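Local coordinates for putative alpha/beta hydrolase fold protein (Candidatus Nitrososphaera gargensis, PDB 5A62) that probably hydrolyses ester bonds as a carboxylesterase-like member of the alpha/beta hydrolase superfamily, at residues A[72-75]-A[76-79]; A[133-136]-A[137-140]. All coordinates share one frame; numbering follows the deposited sequence.

Contact 1 (A[72-75]-A[76-79]); sequences YTMQ and DLID
Tyr-72 and Leu-77 close a hydrophobic staple across the first turn of helix 74-87, one of the helices packed on the central sheet of the alpha/beta hydrolase fold. Their side chains cross obliquely: the CE1 corner of the phenol ring rests on the leucine fork, whose branched, apolar end suits a ring, with Tyr-72 CE1 to Leu-77 CD2 at 3.5 Å. An aromatic residue suits the position before the N-cap because it is long enough to reach forward over the N-cap to Leu-77, while its ring also packs on alanines of helix 185-194.

Between these two in sequence, Thr-73, the N-cap, and Asp-76 form one half of a capping box. The Asp-76 carboxylate is carried back toward the helix start because CG stands beside the backbone N (chi1 -66°). There OD2 receives Thr-73 N at 3.0 Å on its anti lone pair, in an almost perfectly straight bond. A water donates to the same Asp-76 OD2 at 2.8 Å and also bonds to OG1 of Thr-73, whose small hydroxyl side chain suits an N-cap. An acid here would probably also be favoured by the positive end of the helix dipole, and Arg-59 touches it.

Gln-75, also in the first turn, bends at chi2 (64°) and reaches along the helix to Asp-79. Its amide suits the place by both accepting and donating: OE1 is taken by Gln-111 of helix 100-111, and the nitrogen of the same amide, Gln-75 NE2, donates to Asp-79 OD1 at 3.0 Å; the oxygen lies close to the amide plane, yet the nitrogen approaches from above the carboxylate, 46° out of its plane.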
loop_
_atom_site.group_PDB
_atom_site.type_symbol
_atom_site.label_atom_id
_atom_site.label_comp_id
_atom_site.label_asym_id
_atom_site.label_seq_id
_atom_site.Cartn_x
_atom_site.Cartn_y
_atom_site.Cartn_z
ATOM N N TYR A 72 -1.987 5.856 -1.044
ATOM C CA TYR A 72 -1.208 6.314 -2.200
ATOM C C TYR A 72 -0.003 5.453 -2.354
ATOM O O TYR A 72 0.311 4.612 -1.483
ATOM C CB TYR A 72 -0.800 7.759 -2.015
ATOM C CG TYR A 72 -0.033 8.073 -0.755
ATOM C CD1 TYR A 72 1.291 7.700 -0.639
ATOM C CD2 TYR A 72 -0.655 8.558 0.389
ATOM C CE1 TYR A 72 1.990 7.898 0.502
ATOM C CE2 TYR A 72 0.056 8.795 1.565
ATOM C CZ TYR A 72 1.400 8.449 1.616
ATOM O OH TYR A 72 2.140 8.663 2.749
ATOM N N THR A 73 0.710 5.613 -3.440
ATOM C CA THR A 73 1.968 4.903 -3.701
ATOM C C THR A 73 3.096 5.876 -3.523
ATOM O O THR A 73 2.937 7.116 -3.475
ATOM C CB THR A 73 2.052 4.331 -5.093
ATOM O OG1 THR A 73 2.061 5.415 -6.057
ATOM C CG2 THR A 73 0.881 3.413 -5.359
ATOM N N MET A 74 4.316 5.357 -3.451
ATOM C CA MET A 74 5.463 6.226 -3.436
ATOM C C MET A 74 5.478 7.181 -4.606
ATOM O O MET A 74 5.879 8.341 -4.445
ATOM C CB MET A 74 6.775 5.429 -3.455
ATOM C CG MET A 74 7.147 4.636 -2.216
ATOM S SD MET A 74 7.041 5.536 -0.666
ATOM C CE MET A 74 8.246 6.736 -0.986
ATOM N N GLN A 75 5.068 6.730 -5.775
ATOM C CA GLN A 75 5.011 7.644 -6.910
ATOM C C GLN A 75 4.221 8.870 -6.679
ATOM O O GLN A 75 4.569 9.966 -7.120
ATOM C CB GLN A 75 4.529 6.892 -8.134
ATOM C CG GLN A 75 4.606 7.723 -9.391
ATOM C CD GLN A 75 6.034 8.086 -9.723
ATOM O OE1 GLN A 75 6.930 7.223 -9.664
ATOM N NE2 GLN A 75 6.268 9.342 -10.036
ATOM N N ASP A 76 3.124 8.755 -5.926
ATOM C CA ASP A 76 2.319 9.896 -5.567
ATOM C C ASP A 76 3.103 10.895 -4.736
ATOM O O ASP A 76 2.947 12.083 -4.919
ATOM C CB ASP A 76 1.047 9.462 -4.879
ATOM C CG ASP A 76 0.154 8.693 -5.805
ATOM O OD1 ASP A 76 -0.208 9.234 -6.891
ATOM O OD2 ASP A 76 -0.261 7.556 -5.461
ATOM N N LEU A 77 3.900 10.425 -3.807
ATOM C CA LEU A 77 4.755 11.305 -3.022
ATOM C C LEU A 77 5.827 11.980 -3.905
ATOM O O LEU A 77 6.170 13.144 -3.698
ATOM C CB LEU A 77 5.471 10.576 -1.875
ATOM C CG LEU A 77 4.541 9.994 -0.833
ATOM C CD1 LEU A 77 5.324 9.354 0.281
ATOM C CD2 LEU A 77 3.558 10.992 -0.224
ATOM N N ILE A 78 6.320 11.296 -4.884
ATOM C CA ILE A 78 7.309 11.917 -5.777
ATOM C C ILE A 78 6.630 12.994 -6.562
ATOM O O ILE A 78 7.196 14.082 -6.736
ATOM C CB ILE A 78 7.946 10.869 -6.713
ATOM C CG1 ILE A 78 8.432 9.614 -6.012
ATOM C CG2 ILE A 78 9.083 11.523 -7.517
ATOM C CD1 ILE A 78 9.162 9.839 -4.711
ATOM N N ASP A 79 5.420 12.728 -7.033
ATOM C CA ASP A 79 4.669 13.737 -7.782
ATOM C C ASP A 79 4.352 14.935 -6.886
ATOM O O ASP A 79 4.448 16.080 -7.371
ATOM C CB ASP A 79 3.420 13.114 -8.353
ATOM C CG ASP A 79 3.687 12.064 -9.400
ATOM O OD1 ASP A 79 4.763 11.951 -9.951
ATOM O OD2 ASP A 79 2.671 11.369 -9.705
HETATM O O HOH W 1 -0.492 5.758 -7.629
#

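Contact 2 (A[133-136]-A[137-140]); sequences DLEK and HFRT
Leu-134 meets His-137 where the short helix 131-134 gives way to helix 136-147, in the helical region between strands 116-122 and 212-218 where alpha/beta hydrolases commonly carry a cap. One methyl does the touching, Leu-134 CD2 lying 3.7 Å from His-137 CE1. The main chains join too, His-137 N donating to Leu-134 O at 3.0 Å. A leucine suits this buried place, where it also packs on Phe-129 and Tyr-196. His-137 lies about 5 Å from a bound acetate, probably from crystallisation, and near the probable nucleophile elbow without touching it.

Glu-135 folds its side chain back against Phe-138: CG is anti to the backbone N (chi1 -160°) and a bend follows at chi2. The carboxylate is tilted 28° from the ring plane, with Glu-135 OE2 at 3.7 Å from Phe-138 CD2. The carbonyl of the same residue meets the ring at its edge, Glu-135 O lying 3.4 Å from Phe-138 CD2. That carbonyl also receives Phe-138 N and, at 2.6 Å from Glu-135 O, a donating water. Phe-138 has further partners in Arg-141, by a cation-pi interaction, and Thr-73 of the second subunit.

Lys-136 runs alongside His-137, both pointing the same way, and lays a CH-pi contact over one face of the imidazole, CG 4.2 Å from the ring centroid. Bends at chi3 and chi4 then turn the chain back, and Lys-136 NZ donates to Asp-133 O at 2.9 Å. The Asp-133 carboxylate lies away from 137-140, in a salt bridge with Arg-226.

Lysine thus gives Asp-133 O a partner where the weakly bonded helix ends, while the firmer bonds 134-137 and 135-138, their donors about 51° above the carbonyl planes, carry the chain into the next helix.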
loop_
_atom_site.group_PDB
_atom_site.type_symbol
_atom_site.label_atom_id
_atom_site.label_comp_id
_atom_site.label_asym_id
_atom_site.label_seq_id
_atom_site.Cartn_x
_atom_site.Cartn_y
_atom_site.Cartn_z
ATOM N N ASP A 133 11.344 -6.579 7.255
ATOM C CA ASP A 133 11.677 -5.200 7.688
ATOM C C ASP A 133 10.423 -4.390 8.035
ATOM O O ASP A 133 10.482 -3.430 8.825
ATOM C CB ASP A 133 12.405 -4.458 6.587
ATOM C CG ASP A 133 13.725 -5.087 6.158
ATOM O OD1 ASP A 133 14.363 -5.772 7.023
ATOM O OD2 ASP A 133 14.082 -4.873 4.988
ATOM N N LEU A 134 9.313 -4.752 7.406
ATOM C CA LEU A 134 8.068 -3.999 7.598
ATOM C C LEU A 134 7.090 -4.672 8.568
ATOM O O LEU A 134 6.047 -4.134 8.878
ATOM C CB LEU A 134 7.377 -3.792 6.252
ATOM C CG LEU A 134 8.181 -3.016 5.235
ATOM C CD1 LEU A 134 7.392 -2.756 3.994
ATOM C CD2 LEU A 134 8.691 -1.717 5.793
ATOM N N GLU A 135 7.456 -5.837 9.106
ATOM C CA GLU A 135 6.540 -6.545 10.010
ATOM C C GLU A 135 6.162 -5.747 11.214
ATOM O O GLU A 135 5.045 -5.792 11.657
ATOM C CB GLU A 135 7.131 -7.921 10.409
ATOM C CG GLU A 135 6.056 -8.878 10.914
ATOM C CD GLU A 135 5.011 -9.270 9.832
ATOM O OE1 GLU A 135 5.365 -9.241 8.595
ATOM O OE2 GLU A 135 3.833 -9.650 10.204
ATOM N N LYS A 136 7.068 -4.934 11.719
ATOM C CA LYS A 136 6.792 -4.130 12.907
ATOM C C LYS A 136 5.674 -3.160 12.712
ATOM O O LYS A 136 5.002 -2.789 13.667
ATOM C CB LYS A 136 8.093 -3.379 13.341
ATOM C CG LYS A 136 8.596 -2.348 12.317
ATOM C CD LYS A 136 9.932 -1.565 12.565
ATOM C CE LYS A 136 11.141 -2.476 12.698
ATOM N NZ LYS A 136 11.701 -3.053 11.401
ATOM N N HIS A 137 5.440 -2.708 11.489
ATOM C CA HIS A 137 4.419 -1.693 11.288
ATOM C C HIS A 137 3.012 -2.206 11.380
ATOM O O HIS A 137 2.070 -1.432 11.478
ATOM C CB HIS A 137 4.623 -1.002 9.924
ATOM C CG HIS A 137 5.926 -0.301 9.753
ATOM N ND1 HIS A 137 6.560 -0.207 8.540
ATOM C CD2 HIS A 137 6.642 0.447 10.603
ATOM C CE1 HIS A 137 7.703 0.438 8.687
ATOM N NE2 HIS A 137 7.754 0.883 9.925
ATOM N N PHE A 138 2.787 -3.532 11.356
ATOM C CA PHE A 138 1.465 -4.008 11.642
ATOM C C PHE A 138 1.021 -3.619 13.044
ATOM O O PHE A 138 -0.080 -3.177 13.254
ATOM C CB PHE A 138 1.323 -5.547 11.444
ATOM C CG PHE A 138 1.379 -5.959 9.990
ATOM C CD1 PHE A 138 0.228 -5.969 9.202
ATOM C CD2 PHE A 138 2.561 -6.272 9.384
ATOM C CE1 PHE A 138 0.306 -6.324 7.874
ATOM C CE2 PHE A 138 2.641 -6.608 8.028
ATOM C CZ PHE A 138 1.486 -6.625 7.269
ATOM N N ARG A 139 1.911 -3.757 13.982
ATOM C CA ARG A 139 1.529 -3.444 15.353
ATOM C C ARG A 139 1.500 -1.953 15.613
ATOM O O ARG A 139 0.622 -1.513 16.332
ATOM C CB ARG A 139 2.431 -4.125 16.369
ATOM C CG ARG A 139 1.855 -4.124 17.785
ATOM C CD ARG A 139 0.621 -5.014 17.833
ATOM N NE ARG A 139 -0.163 -4.923 19.057
ATOM C CZ ARG A 139 -1.059 -3.985 19.309
ATOM N NH1 ARG A 139 -1.195 -2.957 18.482
ATOM N NH2 ARG A 139 -1.798 -4.053 20.405
ATOM N N THR A 140 2.372 -1.155 14.968
ATOM C CA THR A 140 2.280 0.271 15.159
ATOM C C THR A 140 1.001 0.818 14.493
ATOM O O THR A 140 0.335 1.683 15.052
ATOM C CB THR A 140 3.495 1.046 14.673
ATOM O OG1 THR A 140 3.701 0.764 13.276
ATOM C CG2 THR A 140 4.724 0.596 15.478
HETATM O O HOH W 2 3.781 -6.120 13.952
#

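Contact 1 comes first along the chain, at the start of helix 74-87, which follows strand 52-56 and precedes strand 93-98 along the chain. Contact 2 follows after strand 116-122, among the helices that precede strand 212-218. Within one chain their centres are 21 Å apart and their nearest atoms about 10 Å, so they do not touch. Contact 1 thus belongs to the sheet-and-helix core, and contact 2 to the probable cap region at the surface. They meet in the two-chain assembly instead: Phe-138 of the second subunit packs on Thr-73 and Gln-75, so the start of a sheet-packing helix in one chain meets the probable cap region of the other.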